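Side-chain contacts in prepilin-like protein (Thermus thermophilus, PDB 6QVF), which probably serves in natural competence as a type IV pilin-like DNA receptor at the tip of a pilus: residues R107-I112 against V117-V122; A27-S32 against R136-Y141; S57-D62 against P87-S92; K76-G79 against L85-G88. One frame throughout, in Å; residues are numbered along the deposited sequence.

Contact 1 (R107-I112 against V117-V122); sequences RGENGI and VVTVVV
Arg107 to Glu109 and Val117 to Thr119 form the end of an antiparallel pairing between two central strands, 100-108 and 117-125, of the four-stranded sheet of this pilin. Arg107 and Thr119 are a hydrogen-bonded pair: Arg107 N donates to Thr119 O at 3.0 Å, and Thr119 N returns a bond to Arg107 O at 2.9 Å. The next pair, Gly108 with Val118, is non-hydrogen-bonded. Beyond it Glu109 N reaches Val117 O at 2.9 Å, almost straight at 173° although the donor is tilted 22° from the carbonyl plane.

The side chains of Arg107 and Thr119 lie on one face of the sheet. Thr119 OG1 sits between its own backbone N and carbonyl carbon (chi1 63°), where it lies 3.6 Å from CG of Arg107, while the methyl is turned to Glu109. The Glu109 side chain runs across the threonine at about a right angle, bringing OE2 to within 3.4 Å of Thr119 CG2. Its other oxygen, OE1, is 3.8 Å from Val117 CG1. A water joins the two polar ends, donating to Glu109 OE2 at 2.6 Å and lying 2.8 Å from Thr119 OG1. Farther out, the Arg107 guanidinium is drawn to Asp105 by a salt bridge through NE. Val118 projects to the other face, onto Phe60 and Tyr64 of helix 59-66.

Glu109 thus joins the strand pairing through its backbone N but reaches the threonine hydroxyl only through water, with its carboxylate laid over methyl groups.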
loop_
_atom_site.group_PDB
_atom_site.type_symbol
_atom_site.label_atom_id
_atom_site.label_comp_id
_atom_site.label_asym_id
_atom_site.label_seq_id
_atom_site.Cartn_x
_atom_site.Cartn_y
_atom_site.Cartn_z
ATOM N N ARG B 107 0.657 11.823 0.723
ATOM C CA ARG B 107 -0.120 12.683 -0.194
ATOM C C ARG B 107 -1.621 12.459 -0.102
ATOM O O ARG B 107 -2.103 11.355 0.191
ATOM C CB ARG B 107 0.355 12.502 -1.640
ATOM C CG ARG B 107 0.255 11.093 -2.181
ATOM C CD ARG B 107 0.757 11.056 -3.614
ATOM N NE ARG B 107 2.160 11.405 -3.664
ATOM C CZ ARG B 107 2.775 11.975 -4.712
ATOM N NH1 ARG B 107 2.127 12.191 -5.853
ATOM N NH2 ARG B 107 4.055 12.305 -4.610
ATOM N N GLY B 108 -2.376 13.554 -0.299
ATOM C CA GLY B 108 -3.755 13.433 -0.511
ATOM C C GLY B 108 -4.056 12.835 -1.873
ATOM O O GLY B 108 -3.338 13.059 -2.833
ATOM N N GLU B 109 -5.109 12.051 -1.939
ATOM C CA GLU B 109 -5.600 11.582 -3.213
ATOM C C GLU B 109 -6.602 12.562 -3.825
ATOM O O GLU B 109 -7.089 13.516 -3.173
ATOM C CB GLU B 109 -6.201 10.221 -3.003
ATOM C CG GLU B 109 -5.135 9.226 -2.650
ATOM C CD GLU B 109 -5.456 7.848 -3.166
ATOM O OE1 GLU B 109 -6.652 7.526 -3.146
ATOM O OE2 GLU B 109 -4.513 7.131 -3.599
ATOM N N ASN B 110 -6.882 12.375 -5.127
ATOM C CA ASN B 110 -7.635 13.392 -5.809
ATOM C C ASN B 110 -8.835 12.792 -6.548
ATOM O O ASN B 110 -8.999 11.576 -6.619
ATOM C CB ASN B 110 -6.752 14.205 -6.732
ATOM C CG ASN B 110 -6.108 13.355 -7.777
ATOM O OD1 ASN B 110 -6.827 12.882 -8.680
ATOM N ND2 ASN B 110 -4.783 13.206 -7.672
ATOM N N GLY B 111 -9.709 13.698 -7.010
ATOM C CA GLY B 111 -10.939 13.313 -7.628
ATOM C C GLY B 111 -11.933 12.759 -6.636
ATOM O O GLY B 111 -11.705 12.716 -5.425
ATOM N N ILE B 112 -13.055 12.286 -7.164
ATOM C CA ILE B 112 -14.142 11.844 -6.321
ATOM C C ILE B 112 -13.701 10.619 -5.502
ATOM O O ILE B 112 -13.991 10.554 -4.284
ATOM C CB ILE B 112 -15.395 11.603 -7.169
ATOM C CG1 ILE B 112 -16.589 11.324 -6.280
ATOM C CG2 ILE B 112 -15.201 10.484 -8.159
ATOM C CD1 ILE B 112 -16.982 12.529 -5.535
ATOM N N VAL B 117 -8.994 11.020 1.478
ATOM C CA VAL B 117 -8.051 9.930 1.570
ATOM C C VAL B 117 -6.623 10.474 1.493
ATOM O O VAL B 117 -6.251 11.253 0.576
ATOM C CB VAL B 117 -8.297 8.882 0.467
ATOM C CG1 VAL B 117 -7.274 7.747 0.557
ATOM C CG2 VAL B 117 -9.717 8.377 0.483
ATOM N N VAL B 118 -5.772 9.981 2.424
ATOM C CA VAL B 118 -4.361 10.225 2.379
ATOM C C VAL B 118 -3.636 8.884 2.313
ATOM O O VAL B 118 -3.995 7.981 3.042
ATOM C CB VAL B 118 -3.880 11.040 3.591
ATOM C CG1 VAL B 118 -2.374 11.014 3.726
ATOM C CG2 VAL B 118 -4.417 12.469 3.541
ATOM N N THR B 119 -2.653 8.764 1.419
ATOM C CA THR B 119 -1.767 7.607 1.380
ATOM C C THR B 119 -0.384 7.963 1.931
ATOM O O THR B 119 0.160 9.095 1.755
ATOM C CB THR B 119 -1.682 6.997 -0.017
ATOM O OG1 THR B 119 -1.119 7.994 -0.859
ATOM C CG2 THR B 119 -3.027 6.566 -0.557
ATOM N N VAL B 120 0.207 6.952 2.585
ATOM C CA VAL B 120 1.554 7.009 3.077
ATOM C C VAL B 120 2.276 5.787 2.485
ATOM O O VAL B 120 1.821 4.646 2.643
ATOM C CB VAL B 120 1.638 7.012 4.616
ATOM C CG1 VAL B 120 3.076 7.203 5.098
ATOM C CG2 VAL B 120 0.676 8.028 5.226
ATOM N N VAL B 121 3.335 6.043 1.727
ATOM C CA VAL B 121 4.069 5.000 1.026
ATOM C C VAL B 121 5.540 5.120 1.343
ATOM O O VAL B 121 6.090 6.207 1.231
ATOM C CB VAL B 121 3.776 5.047 -0.477
ATOM C CG1 VAL B 121 4.494 3.946 -1.223
ATOM C CG2 VAL B 121 2.289 4.954 -0.696
ATOM N N VAL B 122 6.178 3.974 1.619
ATOM C CA VAL B 122 7.585 3.937 1.927
ATOM C C VAL B 122 8.270 2.835 1.129
ATOM O O VAL B 122 7.689 1.792 0.871
ATOM C CB VAL B 122 7.835 3.754 3.433
ATOM C CG1 VAL B 122 7.123 4.841 4.228
ATOM C CG2 VAL B 122 7.459 2.370 3.913
HETATM O O HOH W 1 -2.022 7.925 -3.533
#

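Contact 2 (A27-S32 against R136-Y141); sequences AEVLKS and RRVTCY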
loop_
_atom_site.group_PDB
_atom_site.type_symbol
_atom_site.label_atom_id
_atom_site.label_comp_id
_atom_site.label_asym_id
_atom_site.label_seq_id
_atom_site.Cartn_x
_atom_site.Cartn_y
_atom_site.Cartn_z
ATOM N N ALA B 27 1.300 8.263 11.736
ATOM C CA ALA B 27 0.890 8.913 12.993
ATOM C C ALA B 27 0.791 10.432 12.825
ATOM O O ALA B 27 -0.072 11.071 13.422
ATOM C CB ALA B 27 1.830 8.558 14.123
ATOM N N GLU B 28 1.662 11.023 12.036
ATOM C CA GLU B 28 1.611 12.457 11.737
ATOM C C GLU B 28 0.304 12.825 11.038
ATOM O O GLU B 28 -0.315 13.808 11.360
ATOM C CB GLU B 28 2.787 12.863 10.875
ATOM C CG GLU B 28 4.085 12.640 11.627
ATOM C CD GLU B 28 4.926 13.867 11.758
ATOM O OE1 GLU B 28 4.489 14.749 12.534
ATOM O OE2 GLU B 28 5.985 13.942 11.071
ATOM N N VAL B 29 -0.132 12.009 10.086
ATOM C CA VAL B 29 -1.358 12.258 9.364
ATOM C C VAL B 29 -2.559 12.211 10.327
ATOM O O VAL B 29 -3.527 12.956 10.128
ATOM C CB VAL B 29 -1.512 11.250 8.218
ATOM C CG1 VAL B 29 -2.883 11.348 7.571
ATOM C CG2 VAL B 29 -0.416 11.436 7.196
ATOM N N LEU B 30 -2.509 11.313 11.335
ATOM C CA LEU B 30 -3.620 11.075 12.244
ATOM C C LEU B 30 -3.574 11.971 13.479
ATOM O O LEU B 30 -4.502 11.895 14.300
ATOM C CB LEU B 30 -3.662 9.588 12.639
ATOM C CG LEU B 30 -4.180 8.692 11.514
ATOM C CD1 LEU B 30 -3.774 7.247 11.690
ATOM C CD2 LEU B 30 -5.687 8.803 11.408
ATOM N N LYS B 31 -2.564 12.819 13.584
ATOM C CA LYS B 31 -2.353 13.664 14.769
ATOM C C LYS B 31 -3.455 14.726 14.860
ATOM O O LYS B 31 -3.866 15.306 13.854
ATOM C CB LYS B 31 -0.977 14.332 14.646
ATOM C CG LYS B 31 -0.539 15.211 15.800
ATOM C CD LYS B 31 0.938 15.506 15.734
ATOM C CE LYS B 31 1.358 16.320 14.541
ATOM N NZ LYS B 31 2.788 16.688 14.613
ATOM N N SER B 32 -3.849 15.069 16.086
ATOM C CA SER B 32 -4.761 16.174 16.339
ATOM C C SER B 32 -4.195 16.988 17.493
ATOM O O SER B 32 -3.352 16.475 18.276
ATOM C CB SER B 32 -6.146 15.720 16.608
ATOM O OG SER B 32 -6.262 14.984 17.803
ATOM N N ARG B 136 0.163 2.615 3.620
ATOM C CA ARG B 136 -0.995 2.685 4.457
ATOM C C ARG B 136 -1.957 3.707 3.856
ATOM O O ARG B 136 -1.541 4.774 3.421
ATOM C CB ARG B 136 -0.629 3.047 5.906
ATOM C CG ARG B 136 -1.836 3.143 6.819
ATOM C CD ARG B 136 -1.529 3.173 8.313
ATOM N NE ARG B 136 -2.762 3.303 9.084
ATOM C CZ ARG B 136 -2.813 3.641 10.350
ATOM N NH1 ARG B 136 -1.665 3.789 11.013
ATOM N NH2 ARG B 136 -4.005 3.910 10.898
ATOM N N ARG B 137 -3.229 3.342 3.860
ATOM C CA ARG B 137 -4.328 4.196 3.376
ATOM C C ARG B 137 -5.115 4.700 4.583
ATOM O O ARG B 137 -5.675 3.893 5.313
ATOM C CB ARG B 137 -5.257 3.399 2.466
ATOM C CG ARG B 137 -6.374 4.203 1.835
ATOM C CD ARG B 137 -7.186 3.380 0.863
ATOM N NE ARG B 137 -8.210 4.146 0.119
ATOM C CZ ARG B 137 -9.477 4.248 0.481
ATOM N NH1 ARG B 137 -9.896 3.650 1.584
ATOM N NH2 ARG B 137 -10.319 4.902 -0.316
ATOM N N VAL B 138 -5.160 6.016 4.736
ATOM C CA VAL B 138 -5.812 6.661 5.856
ATOM C C VAL B 138 -6.961 7.502 5.304
ATOM O O VAL B 138 -6.741 8.295 4.391
ATOM C CB VAL B 138 -4.815 7.540 6.641
ATOM C CG1 VAL B 138 -5.483 8.140 7.846
ATOM C CG2 VAL B 138 -3.566 6.769 7.092
ATOM N N THR B 139 -8.139 7.400 5.897
ATOM C CA THR B 139 -9.243 8.238 5.516
ATOM C C THR B 139 -9.588 9.189 6.643
ATOM O O THR B 139 -9.185 9.043 7.803
ATOM C CB THR B 139 -10.493 7.475 5.079
ATOM O OG1 THR B 139 -11.189 7.019 6.243
ATOM C CG2 THR B 139 -10.170 6.299 4.184
ATOM N N CYS B 140 -10.367 10.199 6.272
ATOM C CA CYS B 140 -10.806 11.191 7.212
ATOM C C CYS B 140 -11.648 10.569 8.316
ATOM O O CYS B 140 -11.757 11.148 9.374
ATOM C CB CYS B 140 -11.541 12.331 6.500
ATOM S SG CYS B 140 -12.925 11.768 5.477
ATOM N N TYR B 141 -12.222 9.396 8.080
ATOM C CA TYR B 141 -13.021 8.711 9.035
ATOM C C TYR B 141 -12.180 8.047 10.125
ATOM O O TYR B 141 -12.733 7.576 11.138
ATOM C CB TYR B 141 -13.922 7.678 8.364
ATOM C CG TYR B 141 -14.951 8.304 7.451
ATOM C CD1 TYR B 141 -16.053 8.921 7.996
ATOM C CD2 TYR B 141 -14.763 8.399 6.081
ATOM C CE1 TYR B 141 -17.007 9.523 7.202
ATOM C CE2 TYR B 141 -15.704 9.019 5.266
ATOM C CZ TYR B 141 -16.828 9.589 5.834
ATOM O OH TYR B 141 -17.776 10.204 5.058
#
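Thr139 OG1 accepts the backbone N of Tyr141 at 3.2 Å, a bent bond of 140° that closes an ST turn one residue beyond Val138, the valine that meets Val29 and Leu30. The same hydroxyl oxygen lies at the edge of the Tyr141 ring, in its plane.

Between the two segments the contact is made by hydrocarbon and one guanidinium. Leu30 divides its branches between two residues of the strand: CD2 packs 3.6 Å from Val138 CG1, and CD1 comes 3.4 Å from Arg136 NH2. The leucine side chain crosses that of Arg136 at about a right angle and approaches the guanidinium obliquely. Arg136 reaches it by running out straight from CG to NE, its CG opposite the backbone N (chi1 179°). Val29 CG1 is 4.1 Å from Val138 CG1, the two side chains passing in opposite directions.

The C-terminal turn of helix 2-30 therefore lies over strand 131-139. Val29 also rests on Val118 and Val120 of the neighbouring strand 117-125 and on Phe60 of helix 59-66. At Arg136 and Arg137 the edge strand pairs antiparallel with a strand of the second subunit, carrying the sheet across the interface, and within the turn Cys140 is tied to Cys155 by a disulfide.

Contact 3 (S57-D62 against P87-S92); sequences SFYFVD and PGLTCS
Leu89 places its two methyl groups against different residues of the first turn of helix 59-66. Leu89 CD1 presses on the Asp62 side chain, 3.3 Å from Asp62 CB, and also lies close to the carbonyl carbon of the same aspartate. CD2 comes to the rim of the Tyr59 ring, near the ring plane, at 4.4 Å from CD2 of the tyrosine. The leucine points from the loop directly toward the helix, and with CD1 opposite CA (chi2 -180°) that methyl extends farthest into the contact.

One shell out, polar groups fix both partners. Tyr59 is held at its far end, where OH bonds to Glu33, and Lys31 makes a cation-pi contact with the ring. Asp62 turns its carboxylate away from the carbonyl carbon (chi1 -57°), and each oxygen takes a different arginine: OD1 forms a salt bridge with Arg78 and OD2 with Arg86.

The backbones are set by further ties. Val61 N bonds to Phe58 O at 3.1 Å where strand 55-58 gives way to the helix. On the loop side, the disulfide between Cys91 and Cys67 attaches the chain just after Leu89 to the residue following helix 59-66.

Asp62 is thus apolar at its CB, beneath the leucine methyl, and ionic at its tip. With two arginines on a buried carboxylate, the charged form would be expected to prevail.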
loop_
_atom_site.group_PDB
_atom_site.type_symbol
_atom_site.label_atom_id
_atom_site.label_comp_id
_atom_site.label_asym_id
_atom_site.label_seq_id
_atom_site.Cartn_x
_atom_site.Cartn_y
_atom_site.Cartn_z
ATOM N N SER B 57 -8.107 20.443 16.012
ATOM C CA SER B 57 -7.467 20.650 14.746
ATOM C C SER B 57 -6.848 19.329 14.321
ATOM O O SER B 57 -6.075 18.717 15.083
ATOM C CB SER B 57 -6.422 21.721 14.852
ATOM O OG SER B 57 -5.759 21.977 13.609
ATOM N N PHE B 58 -7.177 18.905 13.092
ATOM C CA PHE B 58 -6.645 17.644 12.563
ATOM C C PHE B 58 -5.559 17.907 11.519
ATOM O O PHE B 58 -5.814 18.550 10.519
ATOM C CB PHE B 58 -7.751 16.816 11.908
ATOM C CG PHE B 58 -8.863 16.423 12.838
ATOM C CD1 PHE B 58 -8.691 15.380 13.710
ATOM C CD2 PHE B 58 -10.067 17.109 12.877
ATOM C CE1 PHE B 58 -9.695 14.993 14.570
ATOM C CE2 PHE B 58 -11.066 16.729 13.763
ATOM C CZ PHE B 58 -10.868 15.677 14.608
ATOM N N TYR B 59 -4.377 17.360 11.763
ATOM C CA TYR B 59 -3.298 17.473 10.796
ATOM C C TYR B 59 -3.677 16.781 9.477
ATOM O O TYR B 59 -3.049 17.052 8.456
ATOM C CB TYR B 59 -1.989 16.921 11.358
ATOM C CG TYR B 59 -1.262 17.867 12.277
ATOM C CD1 TYR B 59 -1.804 18.224 13.501
ATOM C CD2 TYR B 59 -0.106 18.502 11.883
ATOM C CE1 TYR B 59 -1.150 19.104 14.354
ATOM C CE2 TYR B 59 0.577 19.363 12.733
ATOM C CZ TYR B 59 0.031 19.701 13.960
ATOM O OH TYR B 59 0.665 20.588 14.793
ATOM N N PHE B 60 -4.620 15.845 9.532
ATOM C CA PHE B 60 -5.111 15.190 8.316
ATOM C C PHE B 60 -5.392 16.252 7.244
ATOM O O PHE B 60 -5.063 16.090 6.057
ATOM C CB PHE B 60 -6.342 14.347 8.621
ATOM C CG PHE B 60 -6.900 13.662 7.410
ATOM C CD1 PHE B 60 -7.725 14.342 6.522
ATOM C CD2 PHE B 60 -6.528 12.360 7.135
ATOM C CE1 PHE B 60 -8.181 13.712 5.370
ATOM C CE2 PHE B 60 -7.042 11.722 6.007
ATOM C CZ PHE B 60 -7.845 12.400 5.135
ATOM N N VAL B 61 -6.060 17.329 7.656
ATOM C CA VAL B 61 -6.440 18.394 6.709
ATOM C C VAL B 61 -5.204 19.032 6.085
ATOM O O VAL B 61 -5.151 19.255 4.867
ATOM C CB VAL B 61 -7.314 19.448 7.409
ATOM C CG1 VAL B 61 -7.696 20.600 6.486
ATOM C CG2 VAL B 61 -8.549 18.818 8.020
ATOM N N ASP B 62 -4.212 19.361 6.914
ATOM C CA ASP B 62 -3.000 19.979 6.453
ATOM C C ASP B 62 -2.288 19.079 5.443
ATOM O O ASP B 62 -1.905 19.532 4.365
ATOM C CB ASP B 62 -2.080 20.349 7.609
ATOM C CG ASP B 62 -2.817 21.266 8.566
ATOM O OD1 ASP B 62 -2.932 22.458 8.241
ATOM O OD2 ASP B 62 -3.347 20.748 9.580
ATOM N N PRO B 87 2.146 25.699 7.792
ATOM C CA PRO B 87 3.365 25.833 7.003
ATOM C C PRO B 87 4.398 24.837 7.532
ATOM O O PRO B 87 4.279 24.354 8.630
ATOM C CB PRO B 87 3.748 27.300 7.271
ATOM C CG PRO B 87 3.358 27.486 8.722
ATOM C CD PRO B 87 2.036 26.746 8.831
ATOM N N GLY B 88 5.404 24.491 6.736
ATOM C CA GLY B 88 6.506 23.739 7.311
ATOM C C GLY B 88 6.203 22.267 7.580
ATOM O O GLY B 88 6.887 21.640 8.362
ATOM N N LEU B 89 5.136 21.729 6.992
ATOM C CA LEU B 89 5.025 20.285 6.893
ATOM C C LEU B 89 5.934 19.813 5.766
ATOM O O LEU B 89 6.055 20.454 4.744
ATOM C CB LEU B 89 3.593 19.866 6.560
ATOM C CG LEU B 89 2.512 20.379 7.483
ATOM C CD1 LEU B 89 1.176 19.867 7.009
ATOM C CD2 LEU B 89 2.765 19.960 8.903
ATOM N N THR B 90 6.531 18.643 5.962
ATOM C CA THR B 90 7.253 17.978 4.915
ATOM C C THR B 90 6.402 16.832 4.359
ATOM O O THR B 90 5.860 16.005 5.169
ATOM C CB THR B 90 8.591 17.513 5.486
ATOM O OG1 THR B 90 9.302 18.669 5.928
ATOM C CG2 THR B 90 9.421 16.814 4.456
ATOM N N CYS B 91 6.271 16.771 3.023
ATOM C CA CYS B 91 5.402 15.813 2.337
ATOM C C CYS B 91 6.147 14.508 1.991
ATOM O O CYS B 91 5.544 13.453 1.766
ATOM C CB CYS B 91 4.819 16.408 1.042
ATOM S SG CYS B 91 3.637 17.756 1.345
ATOM N N SER B 92 7.455 14.590 1.858
ATOM C CA SER B 92 8.248 13.495 1.379
ATOM C C SER B 92 9.700 13.698 1.794
ATOM O O SER B 92 10.158 14.827 2.069
ATOM C CB SER B 92 8.097 13.294 -0.112
ATOM O OG SER B 92 8.641 14.382 -0.851
#

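Contact 4 (K76-G79 against L85-G88); sequences KQRG and LRPG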
loop_
_atom_site.group_PDB
_atom_site.type_symbol
_atom_site.label_atom_id
_atom_site.label_comp_id
_atom_site.label_asym_id
_atom_site.label_seq_id
_atom_site.Cartn_x
_atom_site.Cartn_y
_atom_site.Cartn_z
ATOM N N LYS B 76 -15.861 25.624 3.441
ATOM C CA LYS B 76 -16.271 25.024 4.731
ATOM C C LYS B 76 -15.080 24.517 5.558
ATOM O O LYS B 76 -15.213 24.132 6.711
ATOM C CB LYS B 76 -17.101 23.764 4.480
ATOM C CG LYS B 76 -18.468 23.981 3.858
ATOM C CD LYS B 76 -19.591 23.695 4.811
ATOM C CE LYS B 76 -20.137 24.942 5.458
ATOM N NZ LYS B 76 -20.620 25.911 4.452
ATOM N N GLN B 77 -13.912 24.402 4.947
ATOM C CA GLN B 77 -12.758 23.861 5.673
ATOM C C GLN B 77 -11.647 24.882 5.583
ATOM O O GLN B 77 -11.285 25.309 4.472
ATOM C CB GLN B 77 -12.183 22.572 5.074
ATOM C CG GLN B 77 -12.987 21.352 5.423
ATOM C CD GLN B 77 -12.228 20.126 5.006
ATOM O OE1 GLN B 77 -12.142 19.861 3.813
ATOM N NE2 GLN B 77 -11.766 19.368 6.006
ATOM N N ARG B 78 -11.134 25.251 6.733
ATOM C CA ARG B 78 -10.026 26.174 6.874
ATOM C C ARG B 78 -10.294 27.480 6.118
ATOM O O ARG B 78 -9.420 28.044 5.560
ATOM C CB ARG B 78 -8.706 25.537 6.416
ATOM C CG ARG B 78 -8.339 24.258 7.182
ATOM C CD ARG B 78 -8.073 24.483 8.669
ATOM N NE ARG B 78 -7.660 23.273 9.357
ATOM C CZ ARG B 78 -6.402 22.829 9.439
ATOM N NH1 ARG B 78 -5.405 23.500 8.863
ATOM N NH2 ARG B 78 -6.190 21.670 10.052
ATOM N N GLY B 79 -11.541 27.920 6.094
ATOM C CA GLY B 79 -11.902 29.187 5.454
ATOM C C GLY B 79 -11.643 29.206 3.953
ATOM O O GLY B 79 -11.589 30.274 3.329
ATOM N N LEU B 85 -3.621 26.537 6.020
ATOM C CA LEU B 85 -2.925 25.240 6.113
ATOM C C LEU B 85 -1.554 25.449 6.776
ATOM O O LEU B 85 -0.826 26.438 6.524
ATOM C CB LEU B 85 -2.787 24.633 4.718
ATOM C CG LEU B 85 -4.049 24.445 3.901
ATOM C CD1 LEU B 85 -3.652 24.072 2.493
ATOM C CD2 LEU B 85 -4.958 23.390 4.509
ATOM N N ARG B 86 -1.190 24.518 7.655
ATOM C CA ARG B 86 -0.001 24.665 8.445
ATOM C C ARG B 86 1.235 24.726 7.551
ATOM O O ARG B 86 1.405 23.919 6.646
ATOM C CB ARG B 86 0.139 23.487 9.406
ATOM C CG ARG B 86 -0.719 23.613 10.645
ATOM C CD ARG B 86 -0.571 22.408 11.535
ATOM N NE ARG B 86 -1.283 22.658 12.799
ATOM C CZ ARG B 86 -2.527 22.286 13.088
ATOM N NH1 ARG B 86 -3.279 21.638 12.202
ATOM N NH2 ARG B 86 -3.019 22.579 14.281
ATOM N N PRO B 87 2.146 25.699 7.792
ATOM C CA PRO B 87 3.365 25.833 7.003
ATOM C C PRO B 87 4.398 24.837 7.532
ATOM O O PRO B 87 4.279 24.354 8.630
ATOM C CB PRO B 87 3.748 27.300 7.271
ATOM C CG PRO B 87 3.358 27.486 8.722
ATOM C CD PRO B 87 2.036 26.746 8.831
ATOM N N GLY B 88 5.404 24.491 6.736
ATOM C CA GLY B 88 6.506 23.739 7.311
ATOM C C GLY B 88 6.203 22.267 7.580
ATOM O O GLY B 88 6.887 21.640 8.362
#
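Arg78 and Arg86 bring their guanidinium groups together with NH2 of Arg78 only 3.6 Å from NH1 of Arg86. The planes stand 85° apart, nearly perpendicular, and each nitrogen approaches the other group obliquely. What gathers them is an anion: both turn an NH1 to the carboxylate of Asp62, which draws the like charges together. The two chains arrive differently. Arg78 bends at its second torsion (chi2 -64°), turning its guanidinium toward 85-88, whereas Arg86 is extended from CG to NE.

Leu85 supplies the carbon side of the contact, by van der Waals packing against the Arg78 guanidinium. Leu85 CA lies at the edge of that group, near its plane, 4.1 Å from Arg78 NH1. Although CB of the leucine is not aimed at the arginine, its end swings closer, leaving CD2 4.4 Å from that same NH1. Leu85 also touches Phe65 of helix 59-66.

Both segments belong to the long irregular loop that joins helix 59-66 to strand 92-97. Arg78 and the following Gly79 both have positive phi, in a left-handed backbone conformation.

Polar partners outside the two segments hold each guanidinium. Arg78 NE forms a salt bridge with Asp43, and its NH1 also donates to Asn84 O, just before Leu85. Arg86 NH1 has a second bond, to Ser57 OG, and the same guanidinium makes a cation-pi contact with the ring of Tyr59.

Contact 2 spans the longest interval of chain, joining helix 2-30 to strand 131-139, and the other three fall within it. Contact 4 comes inside the interval of contact 3, with Pro87 and Gly88 common to both, and contact 1 follows. Contacts 1 and 2 meet on adjacent strands of the four-stranded sheet, their centres about 10 Å apart, with Val118 reaching Val29. Phe60 of helix 59-66 bridges contact 3 to contact 1. The centres of contacts 3 and 4 lie about 9 Å apart, whereas those of contacts 1 and 4 are about 17 Å apart. The pilin's long helix, its sheet and the irregular loop thus converge on the short helix 59-66.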